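Local coordinates for protein importin subunit beta-1 (Saccharomyces cerevisiae, PDB 5OWU) that imports proteins into the nucleus as the beta subunit partnering importin alpha, which recognises the classical nuclear localization signal of cargo, at residues N683-M688 with L703-D708; C249-M252 with F258-P261; R800-L805 with I828-R833; D324-L329 with E368-F373; S291-E296 with Y315-S320. One frame throughout, in Å; residues are numbered along the deposited sequence. Where two conformers were deposited one is given.

In the fold
Followed from the N terminus, the five contacts come in series along a chain of HEAT repeats: none encloses or crosses another. Contact 2 closes the short turn from HEAT 6 to HEAT 7. Contact 5 then closes the loop between helix 280-306 and helix 317-332, joining HEAT 7 to HEAT 8, and it packs directly on contact 2. Contact 4 spans 38 intervening residues and ties HEAT 8 to HEAT 9, sharing helix 317-332 with contact 5. Much farther on, contact 1 pairs the two helices of HEAT 16, its centre about 50 Å from that of contact 2. Contact 3 joins HEAT 18 to HEAT 19, with its centre about 27 Å from that of contact 1.

Contact 1: N683-M688 with L703-D708; sequences NVLAQM and LSVFGD
S704 O is gripped by two backbone donors, D708 N at 3.3 Å and, weakly, G707 N at 3.0 Å, in the helical turn that presents V705 and F706 to L685. The two segments lie on helices 675-689 and 698-713, the helix pair of HEAT 16. No hydrogen bond passes between them, and the 135 Å² buried in total comes almost entirely from three buried, apolar residues. The evidence for side-chain rather than backbone contact is the spacing: the nearest CA atoms, those of L685 and F706, are 8.8 Å apart.

L685 makes every touch from its side. Its CG stands anti to its own carbonyl carbon (chi1 -71°), which sends the branched end across to the other helix, where CD1 comes within 3.6 Å of V705 CG1. V705 meets it with the methyl lodged between its own backbone N and carbonyl carbon (chi1 86°), and the two side chains approach at a slant. Lower on the leucine, CB lies 4.1 Å from F706 CE1, a looser touch at the outer part of the ring. L685 thus meets a valine methyl with its end and a phenylalanine ring with its base.

Neighbouring helices complete the packing: V705 also reaches V660 of helix 655-669, while F706 touches I724 and L727 of helix 718-732. On the turn that holds V705 and F706, the S704 side chain has a polar partner in helix 741-764, its OG being hydrogen-bonded to D756 OD2.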
# COMPACT_ATOMS: atom_id res chain seq x y z
N ASN A 683 2.06 -11.91 -31.89
CA ASN A 683 3.26 -11.20 -32.32
C ASN A 683 3.40 -9.90 -31.54
O ASN A 683 4.39 -9.69 -30.84
CB ASN A 683 3.22 -10.95 -33.83
CG ASN A 683 3.50 -12.21 -34.62
OD1 ASN A 683 4.16 -13.13 -34.14
ND2 ASN A 683 2.99 -12.27 -35.85
N VAL A 684 2.36 -9.06 -31.59
CA VAL A 684 2.46 -7.78 -30.90
C VAL A 684 2.83 -8.01 -29.44
O VAL A 684 3.78 -7.41 -28.92
CB VAL A 684 1.16 -6.97 -31.04
CG1 VAL A 684 1.25 -5.67 -30.26
CG2 VAL A 684 0.88 -6.67 -32.50
N LEU A 685 2.12 -8.93 -28.79
CA LEU A 685 2.33 -9.11 -27.36
C LEU A 685 3.77 -9.53 -27.09
O LEU A 685 4.41 -9.02 -26.17
CB LEU A 685 1.34 -10.13 -26.80
CG LEU A 685 -0.11 -9.63 -26.74
CD1 LEU A 685 -1.09 -10.79 -26.54
CD2 LEU A 685 -0.28 -8.61 -25.64
N ALA A 686 4.30 -10.43 -27.93
CA ALA A 686 5.67 -10.88 -27.73
C ALA A 686 6.63 -9.70 -27.79
O ALA A 686 7.55 -9.59 -26.96
CB ALA A 686 6.04 -11.94 -28.76
N GLN A 687 6.42 -8.78 -28.73
CA GLN A 687 7.24 -7.58 -28.78
C GLN A 687 7.07 -6.76 -27.51
O GLN A 687 8.05 -6.36 -26.88
CB GLN A 687 6.87 -6.75 -30.01
CG GLN A 687 7.01 -7.48 -31.33
CD GLN A 687 6.20 -6.84 -32.45
OE1 GLN A 687 6.13 -5.62 -32.56
NE2 GLN A 687 5.57 -7.67 -33.28
N MET A 688 5.81 -6.54 -27.09
CA MET A 688 5.56 -5.62 -25.99
C MET A 688 6.29 -6.06 -24.73
O MET A 688 7.01 -5.27 -24.11
CB MET A 688 4.06 -5.53 -25.71
CG MET A 688 3.25 -4.86 -26.80
SD MET A 688 1.50 -5.25 -26.64
CE MET A 688 1.18 -4.69 -24.97
N LEU A 703 0.89 -11.54 -19.41
CA LEU A 703 0.84 -12.93 -19.00
C LEU A 703 -0.61 -13.39 -18.91
O LEU A 703 -0.99 -14.41 -19.51
CB LEU A 703 1.56 -13.12 -17.66
CG LEU A 703 3.09 -12.93 -17.68
CD1 LEU A 703 3.65 -13.06 -16.27
CD2 LEU A 703 3.78 -13.92 -18.61
N SER A 704 -1.46 -12.60 -18.25
CA SER A 704 -2.84 -13.01 -18.09
C SER A 704 -3.52 -13.19 -19.44
O SER A 704 -4.29 -14.14 -19.63
CB SER A 704 -3.60 -12.00 -17.24
OG SER A 704 -3.06 -11.94 -15.94
N VAL A 705 -3.21 -12.32 -20.40
CA VAL A 705 -3.96 -12.38 -21.65
C VAL A 705 -3.52 -13.59 -22.45
O VAL A 705 -4.32 -14.14 -23.23
CB VAL A 705 -3.82 -11.06 -22.44
CG1 VAL A 705 -2.58 -11.03 -23.32
CG2 VAL A 705 -5.06 -10.82 -23.27
N PHE A 706 -2.29 -14.07 -22.24
CA PHE A 706 -1.92 -15.34 -22.87
C PHE A 706 -2.93 -16.41 -22.51
O PHE A 706 -3.39 -17.17 -23.37
CB PHE A 706 -0.50 -15.75 -22.46
CG PHE A 706 0.59 -14.93 -23.11
CD1 PHE A 706 0.49 -14.54 -24.44
CD2 PHE A 706 1.71 -14.56 -22.39
CE1 PHE A 706 1.50 -13.80 -25.03
CE2 PHE A 706 2.72 -13.82 -22.98
CZ PHE A 706 2.61 -13.44 -24.30
N GLY A 707 -3.34 -16.44 -21.23
CA GLY A 707 -4.33 -17.41 -20.80
C GLY A 707 -5.65 -17.22 -21.52
O GLY A 707 -6.29 -18.19 -21.94
N ASP A 708 -6.08 -15.97 -21.68
CA ASP A 708 -7.29 -15.71 -22.44
C ASP A 708 -7.15 -16.25 -23.85
O ASP A 708 -8.02 -16.98 -24.35
CB ASP A 708 -7.59 -14.21 -22.47
CG ASP A 708 -7.84 -13.64 -21.10
OD1 ASP A 708 -8.53 -14.31 -20.32
OD2 ASP A 708 -7.33 -12.55 -20.81

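Contact 2: C249-M252 with F258-P261; sequences CKIM and FMKP
The turn between HEAT 6 and HEAT 7 is closed here by M259, which packs back against I251 and M252 near the end of helix 238-255. M259 lies in the turn that leads to helix 260-274, and its CA is 6.8 Å from that of M252. Two parts of its side chain share the work. Near the base, M259 CG rests 3.8 Å from M252 SD, with the M252 methyl equally near. Farther out the M259 chain hooks round, bent at chi2 (-63°), and its terminal CE settles 3.7 Å from I251 CG2. The approach to the isoleucine is nearly perpendicular, whereas the two methionines meet at a slant. M252 is bent at both chi2 (69°) and chi3, which brings its sulfur and methyl to M259. Cutting M252 back to an alanine would probably open a gap beside M259 CG and leave the base of that side chain less firmly held. All three touching residues are buried and the contact is wholly apolar. Around it, M226 of helix 219-233 lies against both I251 and M259, while F289 and I293 of helix 280-306 lie against M252, so the turn is packed between helix 219-233 and helix 280-306.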
# COMPACT_ATOMS: atom_id res chain seq x y z
N CYS A 249 6.94 4.02 19.39
CA CYS A 249 5.96 3.33 18.55
C CYS A 249 6.62 2.20 17.78
O CYS A 249 6.08 1.08 17.69
CB CYS A 249 5.29 4.31 17.59
SG CYS A 249 4.20 5.50 18.41
N LYS A 250 7.80 2.47 17.21
CA LYS A 250 8.49 1.43 16.45
C LYS A 250 8.88 0.26 17.36
O LYS A 250 8.78 -0.91 16.97
CB LYS A 250 9.71 2.01 15.76
CG LYS A 250 9.88 1.51 14.33
CD LYS A 250 11.33 1.57 13.86
CE LYS A 250 11.47 1.09 12.42
NZ LYS A 250 10.94 -0.30 12.25
N ILE A 251 9.32 0.57 18.58
CA ILE A 251 9.66 -0.48 19.54
C ILE A 251 8.43 -1.30 19.88
O ILE A 251 8.52 -2.52 20.04
CB ILE A 251 10.28 0.13 20.81
CG1 ILE A 251 11.68 0.67 20.50
CG2 ILE A 251 10.36 -0.93 21.93
CD1 ILE A 251 12.24 1.58 21.58
N MET A 252 7.28 -0.65 20.06
CA MET A 252 6.07 -1.41 20.37
C MET A 252 5.73 -2.35 19.23
O MET A 252 5.42 -3.53 19.45
CB MET A 252 4.92 -0.44 20.65
CG MET A 252 3.55 -1.10 20.87
SD MET A 252 3.42 -2.03 22.40
CE MET A 252 3.67 -0.73 23.62
N PHE A 258 7.91 -7.76 24.61
CA PHE A 258 8.67 -7.33 25.77
C PHE A 258 8.08 -6.11 26.47
O PHE A 258 8.70 -5.59 27.41
CB PHE A 258 10.12 -7.02 25.38
CG PHE A 258 10.88 -8.19 24.83
CD1 PHE A 258 11.22 -9.26 25.65
CD2 PHE A 258 11.29 -8.21 23.51
CE1 PHE A 258 11.94 -10.33 25.14
CE2 PHE A 258 12.01 -9.28 23.00
CZ PHE A 258 12.33 -10.34 23.81
N MET A 259 6.91 -5.63 26.06
CA MET A 259 6.44 -4.33 26.53
C MET A 259 5.60 -4.37 27.81
O MET A 259 5.33 -3.30 28.37
CB MET A 259 5.63 -3.66 25.43
CG MET A 259 6.48 -3.22 24.24
SD MET A 259 7.71 -1.97 24.67
CE MET A 259 9.20 -2.96 24.83
N LYS A 260 5.17 -5.53 28.28
CA LYS A 260 4.25 -5.54 29.42
C LYS A 260 4.84 -4.84 30.64
O LYS A 260 4.15 -3.98 31.23
CB LYS A 260 3.83 -6.98 29.74
CG LYS A 260 2.67 -7.11 30.72
CD LYS A 260 2.36 -8.57 31.01
CE LYS A 260 1.14 -8.73 31.90
NZ LYS A 260 1.04 -10.10 32.46
N PRO A 261 6.08 -5.11 31.07
CA PRO A 261 6.60 -4.41 32.26
C PRO A 261 6.73 -2.91 32.07
O PRO A 261 6.47 -2.14 33.01
CB PRO A 261 7.97 -5.07 32.49
CG PRO A 261 7.92 -6.36 31.73
CD PRO A 261 7.04 -6.10 30.55

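Contact 3: R800-L805 with I828-R833; sequences RAAVGL and IDYIKR
Y830 is the main protrusion of this contact: its ring reaches across from helix 825-836 and its outer end comes up beside A802. The methyl of A802 lies near the ring plane, at the edge, with CB 3.7 Å from Y830 OH. The small alanine makes the low spot into which the end of the phenol fits, and V803 borders it, its CB 4.4 Å from Y830 CE2. Reach is set by the first torsion, which puts Y830 CG opposite its own backbone N (chi1 -179°) and extends the ring toward the other helix. The polar end finds its partner on that facing helix, about one turn before A802, in a hydrogen bond between Y830 OH and S799 OG.

This pair joins HEAT 18 to HEAT 19 across helices 796-812 and 825-836, whose segment axes come within 10.6 Å at a signed crossing angle of -133°. The backbones come closest at V803 and I831, with CA atoms 6.5 Å apart. There two bumps abut: V803 CG2 lies 4.1 Å from I831 CG1, the branched chains meeting at a slant rather than side by side. V786 of helix 776-788 touches both A802 and Y830, and A851 of helix 842-860 lies on V803. Behind the tyrosine, the guanidinium of R833 has Y830 CA over one face, toward the rim, and makes a cation-pi contact with Y793.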
# COMPACT_ATOMS: atom_id res chain seq x y z
N ARG A 800 -8.99 -21.26 -5.45
CA ARG A 800 -9.93 -21.98 -6.30
C ARG A 800 -9.29 -22.32 -7.64
O ARG A 800 -9.40 -23.45 -8.13
CB ARG A 800 -11.21 -21.17 -6.51
CG ARG A 800 -12.24 -21.91 -7.37
CD ARG A 800 -13.61 -21.26 -7.33
NE ARG A 800 -13.61 -19.89 -7.85
CZ ARG A 800 -13.86 -18.80 -7.13
NH1 ARG A 800 -14.16 -18.88 -5.84
NH2 ARG A 800 -13.83 -17.61 -7.72
N ALA A 801 -8.59 -21.35 -8.24
CA ALA A 801 -7.96 -21.62 -9.53
C ALA A 801 -6.83 -22.64 -9.39
O ALA A 801 -6.71 -23.54 -10.23
CB ALA A 801 -7.45 -20.32 -10.14
N ALA A 802 -6.01 -22.53 -8.35
CA ALA A 802 -4.86 -23.43 -8.21
C ALA A 802 -5.29 -24.87 -7.94
O ALA A 802 -4.80 -25.81 -8.58
CB ALA A 802 -3.94 -22.92 -7.10
N VAL A 803 -6.19 -25.06 -6.98
CA VAL A 803 -6.66 -26.41 -6.71
C VAL A 803 -7.43 -26.94 -7.93
O VAL A 803 -7.37 -28.14 -8.26
CB VAL A 803 -7.48 -26.42 -5.40
CG1 VAL A 803 -8.88 -25.86 -5.61
CG2 VAL A 803 -7.54 -27.80 -4.80
N GLY A 804 -8.12 -26.05 -8.64
CA GLY A 804 -8.72 -26.43 -9.91
C GLY A 804 -7.70 -26.96 -10.91
O GLY A 804 -7.95 -27.96 -11.59
N LEU A 805 -6.54 -26.30 -11.01
CA LEU A 805 -5.47 -26.81 -11.86
C LEU A 805 -5.06 -28.21 -11.44
O LEU A 805 -4.83 -29.08 -12.29
CB LEU A 805 -4.26 -25.88 -11.80
CG LEU A 805 -4.27 -24.63 -12.67
CD1 LEU A 805 -3.10 -23.75 -12.30
CD2 LEU A 805 -4.22 -25.00 -14.15
N ILE A 828 -1.57 -32.85 -0.94
CA ILE A 828 -2.69 -33.35 -0.14
C ILE A 828 -3.11 -32.30 0.90
O ILE A 828 -4.29 -31.95 1.02
CB ILE A 828 -2.31 -34.68 0.53
CG1 ILE A 828 -2.09 -35.77 -0.54
CG2 ILE A 828 -3.37 -35.11 1.55
CD1 ILE A 828 -1.12 -36.87 -0.13
N ASP A 829 -2.13 -31.79 1.66
CA ASP A 829 -2.42 -30.80 2.69
C ASP A 829 -3.07 -29.56 2.10
O ASP A 829 -4.00 -29.00 2.69
CB ASP A 829 -1.14 -30.43 3.43
CG ASP A 829 -0.56 -31.60 4.21
OD1 ASP A 829 -1.28 -32.60 4.42
OD2 ASP A 829 0.62 -31.52 4.62
N TYR A 830 -2.60 -29.11 0.93
CA TYR A 830 -3.19 -27.92 0.31
C TYR A 830 -4.63 -28.17 -0.10
O TYR A 830 -5.51 -27.34 0.15
CB TYR A 830 -2.35 -27.49 -0.89
CG TYR A 830 -2.87 -26.26 -1.58
CD1 TYR A 830 -3.07 -25.08 -0.88
CD2 TYR A 830 -3.17 -26.27 -2.94
CE1 TYR A 830 -3.55 -23.95 -1.50
CE2 TYR A 830 -3.65 -25.14 -3.57
CZ TYR A 830 -3.84 -23.98 -2.84
OH TYR A 830 -4.31 -22.85 -3.46
N ILE A 831 -4.89 -29.31 -0.74
CA ILE A 831 -6.25 -29.68 -1.09
C ILE A 831 -7.14 -29.65 0.15
O ILE A 831 -8.27 -29.16 0.11
CB ILE A 831 -6.28 -31.06 -1.78
CG1 ILE A 831 -5.56 -30.98 -3.13
CG2 ILE A 831 -7.72 -31.55 -1.96
CD1 ILE A 831 -5.38 -32.32 -3.82
N LYS A 832 -6.63 -30.18 1.27
CA LYS A 832 -7.46 -30.28 2.47
C LYS A 832 -7.70 -28.91 3.10
O LYS A 832 -8.82 -28.62 3.54
CB LYS A 832 -6.80 -31.24 3.45
CG LYS A 832 -7.04 -32.70 3.08
CD LYS A 832 -5.80 -33.58 3.24
CE LYS A 832 -5.75 -34.25 4.60
NZ LYS A 832 -4.74 -35.34 4.64
N ARG A 833 -6.67 -28.05 3.15
CA ARG A 833 -6.87 -26.70 3.66
C ARG A 833 -7.88 -25.94 2.81
O ARG A 833 -8.71 -25.19 3.33
CB ARG A 833 -5.54 -25.94 3.70
CG ARG A 833 -4.48 -26.55 4.60
CD ARG A 833 -3.46 -25.52 5.06
NE ARG A 833 -3.06 -24.60 3.99
CZ ARG A 833 -2.03 -24.80 3.16
NH1 ARG A 833 -1.28 -25.88 3.26
NH2 ARG A 833 -1.76 -23.89 2.23

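Contact 4: D324-L329 with E368-F373; sequences DVVPNL and EPVLEF
V326 meets P369 and V370 in a purely apolar contact between helix 317-332 of HEAT 8 and helix 367-377 of HEAT 9. The carbon-carbon packing runs through a single methyl. V326 CG1 lies 4.0 Å from P369 CG, and CB of the same proline ring is only slightly farther away. On its other partner, V326 CG1 is 4.1 Å from V370 CG2. The valine and the proline approach at about a right angle, whereas the two valines meet at a slant. The first torsion of V326 places CG1 opposite the backbone N (chi1 171°), which brings this methyl between both partners. These separations are ordinary for van der Waals contact, and the 121 Å² buried in total is modest.

Hydrogen bonding stays within each segment; none crosses. In 324-329 the helix is kinked: P327 has no amide hydrogen to give, and the N of N328 lacks the bond to the turn before. L329 N keeps its regular bond to V325 O at 3.2 Å, while N328 N reaches the same oxygen only weakly, at 3.1 Å. The partner helix is regular, with F373 N on P369 O at 3.0 Å. P369 falls in its first turn, where a missing amide hydrogen costs no helical bond.

Neighbouring elements enlarge this small touch. P369 also packs on I322 and F373 on L330, both of helix 317-332, while V326 rests on I366 just before helix 367-377. Helix 347-362 lies against both segments, its F358 touching V325 and its L355 touching V370.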
# COMPACT_ATOMS: atom_id res chain seq x y z
N ASP A 324 -9.63 4.44 30.99
CA ASP A 324 -8.79 5.61 31.20
C ASP A 324 -8.34 6.31 29.92
O ASP A 324 -8.13 7.52 29.93
CB ASP A 324 -7.55 5.21 32.01
CG ASP A 324 -7.89 4.29 33.17
OD1 ASP A 324 -8.94 4.51 33.80
OD2 ASP A 324 -7.13 3.34 33.44
N VAL A 325 -8.20 5.57 28.81
CA VAL A 325 -7.71 6.17 27.57
C VAL A 325 -8.84 6.82 26.79
O VAL A 325 -8.70 7.95 26.29
CB VAL A 325 -7.00 5.10 26.70
CG1 VAL A 325 -6.67 5.67 25.34
CG2 VAL A 325 -5.74 4.60 27.38
N VAL A 326 -9.97 6.13 26.65
CA VAL A 326 -10.99 6.55 25.68
C VAL A 326 -11.57 7.92 26.02
O VAL A 326 -11.82 8.71 25.09
CB VAL A 326 -12.06 5.46 25.53
CG1 VAL A 326 -13.25 5.95 24.70
CG2 VAL A 326 -11.43 4.26 24.85
N PRO A 327 -11.84 8.26 27.28
CA PRO A 327 -12.35 9.62 27.55
C PRO A 327 -11.43 10.73 27.06
O PRO A 327 -11.90 11.76 26.56
CB PRO A 327 -12.49 9.63 29.08
CG PRO A 327 -12.72 8.20 29.44
CD PRO A 327 -11.90 7.40 28.47
N ASN A 328 -10.11 10.52 27.14
CA ASN A 328 -9.18 11.52 26.64
C ASN A 328 -9.22 11.63 25.11
O ASN A 328 -9.18 12.75 24.56
CB ASN A 328 -7.77 11.20 27.14
CG ASN A 328 -7.66 11.27 28.65
OD1 ASN A 328 -8.45 11.95 29.31
ND2 ASN A 328 -6.68 10.57 29.21
N LEU A 329 -9.30 10.50 24.40
CA LEU A 329 -9.48 10.54 22.95
C LEU A 329 -10.73 11.33 22.58
O LEU A 329 -10.69 12.27 21.76
CB LEU A 329 -9.60 9.12 22.39
CG LEU A 329 -8.38 8.21 22.27
CD1 LEU A 329 -8.84 6.83 21.79
CD2 LEU A 329 -7.37 8.80 21.31
N GLU A 368 -19.61 1.89 26.48
CA GLU A 368 -20.07 2.72 27.60
C GLU A 368 -19.48 4.13 27.56
O GLU A 368 -20.25 5.11 27.58
CB GLU A 368 -19.77 2.00 28.91
CG GLU A 368 -20.37 2.67 30.16
CD GLU A 368 -19.57 3.88 30.63
OE1 GLU A 368 -20.19 4.89 31.02
OE2 GLU A 368 -18.32 3.82 30.60
N PRO A 369 -18.15 4.31 27.52
CA PRO A 369 -17.63 5.69 27.50
C PRO A 369 -18.02 6.47 26.25
O PRO A 369 -18.31 7.68 26.32
CB PRO A 369 -16.11 5.49 27.60
CG PRO A 369 -15.86 4.09 27.14
CD PRO A 369 -17.07 3.31 27.56
N VAL A 370 -18.08 5.81 25.09
CA VAL A 370 -18.45 6.51 23.86
C VAL A 370 -19.91 6.93 23.91
O VAL A 370 -20.24 8.09 23.65
CB VAL A 370 -18.16 5.64 22.63
CG1 VAL A 370 -18.71 6.31 21.38
CG2 VAL A 370 -16.66 5.42 22.50
N LEU A 371 -20.80 6.00 24.25
CA LEU A 371 -22.22 6.34 24.31
C LEU A 371 -22.48 7.45 25.33
O LEU A 371 -23.33 8.32 25.11
CB LEU A 371 -23.05 5.10 24.64
CG LEU A 371 -23.07 4.05 23.53
CD1 LEU A 371 -23.73 2.77 24.02
CD2 LEU A 371 -23.79 4.60 22.28
N GLU A 372 -21.73 7.44 26.44
CA GLU A 372 -21.86 8.54 27.39
C GLU A 372 -21.48 9.87 26.75
O GLU A 372 -22.22 10.86 26.85
CB GLU A 372 -21.00 8.27 28.63
CG GLU A 372 -21.33 9.16 29.81
CD GLU A 372 -20.35 9.03 30.96
OE1 GLU A 372 -19.69 7.97 31.07
OE2 GLU A 372 -20.23 9.99 31.75
N PHE A 373 -20.33 9.90 26.06
CA PHE A 373 -19.91 11.12 25.36
C PHE A 373 -20.96 11.57 24.33
O PHE A 373 -21.31 12.76 24.26
CB PHE A 373 -18.56 10.87 24.70
CG PHE A 373 -18.00 12.05 23.98
CD1 PHE A 373 -17.25 12.99 24.67
CD2 PHE A 373 -18.21 12.21 22.62
CE1 PHE A 373 -16.72 14.08 24.01
CE2 PHE A 373 -17.68 13.31 21.96
CZ PHE A 373 -16.94 14.24 22.66

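Contact 5: S291-E296 with Y315-S320; sequences STICEE and YNFALS
Buried apolar packing joins helix 280-306 of HEAT 7 to the first turn of helix 317-332 in HEAT 8. The backbones draw close here, the CA atoms of C294 and A318 being 6.3 Å apart. I293 presents its CG2 methyl, held opposite the backbone N while the longer branch turns elsewhere, and this methyl lies 3.7 Å from F317 CB and near the ring plane, at the edge. One residue along, C294 SG rests 3.8 Å from A318 CB. One face of the F317 ring has Y315 CB over it, and an aromatic side chain of another protein meets the ring edge-to-face.

Polar groups hold the start of the helix. N316 O is gripped twice by S320, from opposite faces of the carbonyl plane: by OG at 3.0 Å, tilted 27° from that plane, and by the backbone N at 3.2 Å. E297, on the facing helix, receives a hydrogen bond from F317 N. The contact across the segments thus relies on methyl, sulfur and methylene packing alone, with no bond to fix direction, while E297 just beyond supplies a directional link between the same two helices, through OE2 to F317 N.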
# COMPACT_ATOMS: atom_id res chain seq x y z
N SER A 291 -2.64 4.05 18.99
CA SER A 291 -3.01 3.44 17.72
C SER A 291 -2.05 2.31 17.36
O SER A 291 -2.47 1.27 16.87
CB SER A 291 -3.05 4.49 16.61
OG SER A 291 -4.17 5.35 16.76
N THR A 292 -0.75 2.51 17.61
CA THR A 292 0.21 1.43 17.35
C THR A 292 -0.13 0.20 18.18
O THR A 292 -0.16 -0.93 17.67
CB THR A 292 1.63 1.91 17.65
OG1 THR A 292 1.96 3.02 16.81
CG2 THR A 292 2.63 0.80 17.37
N ILE A 293 -0.40 0.40 19.48
CA ILE A 293 -0.81 -0.73 20.32
C ILE A 293 -2.01 -1.46 19.71
O ILE A 293 -2.00 -2.69 19.55
CB ILE A 293 -1.13 -0.25 21.74
CG1 ILE A 293 0.16 0.19 22.44
CG2 ILE A 293 -1.81 -1.36 22.54
CD1 ILE A 293 -0.07 0.81 23.81
N CYS A 294 -3.07 -0.72 19.40
CA CYS A 294 -4.26 -1.36 18.85
C CYS A 294 -3.94 -2.13 17.57
O CYS A 294 -4.40 -3.26 17.39
CB CYS A 294 -5.36 -0.33 18.58
SG CYS A 294 -6.15 0.29 20.07
N GLU A 295 -3.17 -1.52 16.67
CA GLU A 295 -2.84 -2.19 15.41
C GLU A 295 -2.13 -3.51 15.67
O GLU A 295 -2.40 -4.51 14.99
CB GLU A 295 -1.96 -1.28 14.54
CG GLU A 295 -2.67 -0.02 14.08
CD GLU A 295 -1.71 0.99 13.47
OE1 GLU A 295 -0.50 0.68 13.38
OE2 GLU A 295 -2.16 2.09 13.09
N GLU A 296 -1.21 -3.52 16.64
CA GLU A 296 -0.47 -4.75 16.92
C GLU A 296 -1.39 -5.81 17.51
O GLU A 296 -1.29 -6.99 17.16
CB GLU A 296 0.71 -4.47 17.85
CG GLU A 296 1.82 -3.61 17.24
CD GLU A 296 2.33 -4.13 15.90
OE1 GLU A 296 2.51 -5.37 15.74
OE2 GLU A 296 2.55 -3.30 14.99
N TYR A 315 -1.27 -9.06 25.19
CA TYR A 315 -1.38 -8.62 26.57
C TYR A 315 -2.62 -7.77 26.82
O TYR A 315 -2.87 -7.39 27.96
CB TYR A 315 -0.14 -7.83 26.99
CG TYR A 315 1.14 -8.64 26.89
CD1 TYR A 315 1.30 -9.81 27.61
CD2 TYR A 315 2.19 -8.21 26.10
CE1 TYR A 315 2.47 -10.56 27.53
CE2 TYR A 315 3.36 -8.94 26.01
CZ TYR A 315 3.50 -10.11 26.73
OH TYR A 315 4.66 -10.84 26.63
N ASN A 316 -3.39 -7.45 25.77
CA ASN A 316 -4.66 -6.76 25.93
C ASN A 316 -4.47 -5.40 26.60
O ASN A 316 -5.23 -5.01 27.49
CB ASN A 316 -5.66 -7.61 26.71
CG ASN A 316 -6.04 -8.89 25.97
OD1 ASN A 316 -6.40 -8.85 24.80
ND2 ASN A 316 -5.93 -10.02 26.65
N PHE A 317 -3.44 -4.67 26.16
CA PHE A 317 -3.20 -3.32 26.69
C PHE A 317 -4.39 -2.41 26.46
O PHE A 317 -4.82 -1.69 27.37
CB PHE A 317 -1.96 -2.72 26.01
CG PHE A 317 -0.66 -3.41 26.36
CD1 PHE A 317 -0.35 -3.72 27.68
CD2 PHE A 317 0.26 -3.72 25.37
CE1 PHE A 317 0.84 -4.34 27.99
CE2 PHE A 317 1.45 -4.35 25.68
CZ PHE A 317 1.74 -4.66 27.00
N ALA A 318 -4.92 -2.39 25.24
CA ALA A 318 -6.01 -1.48 24.91
C ALA A 318 -7.26 -1.83 25.70
O ALA A 318 -7.87 -0.96 26.33
CB ALA A 318 -6.30 -1.53 23.41
N LEU A 319 -7.64 -3.11 25.70
CA LEU A 319 -8.85 -3.53 26.41
C LEU A 319 -8.82 -3.07 27.86
O LEU A 319 -9.76 -2.44 28.35
CB LEU A 319 -8.99 -5.05 26.32
CG LEU A 319 -10.27 -5.65 26.90
CD1 LEU A 319 -11.46 -5.20 26.10
CD2 LEU A 319 -10.20 -7.16 26.94
N SER A 320 -7.72 -3.36 28.57
CA SER A 320 -7.61 -3.03 29.98
C SER A 320 -7.65 -1.53 30.23
O SER A 320 -8.08 -1.09 31.30
CB SER A 320 -6.32 -3.59 30.55
OG SER A 320 -6.21 -4.99 30.33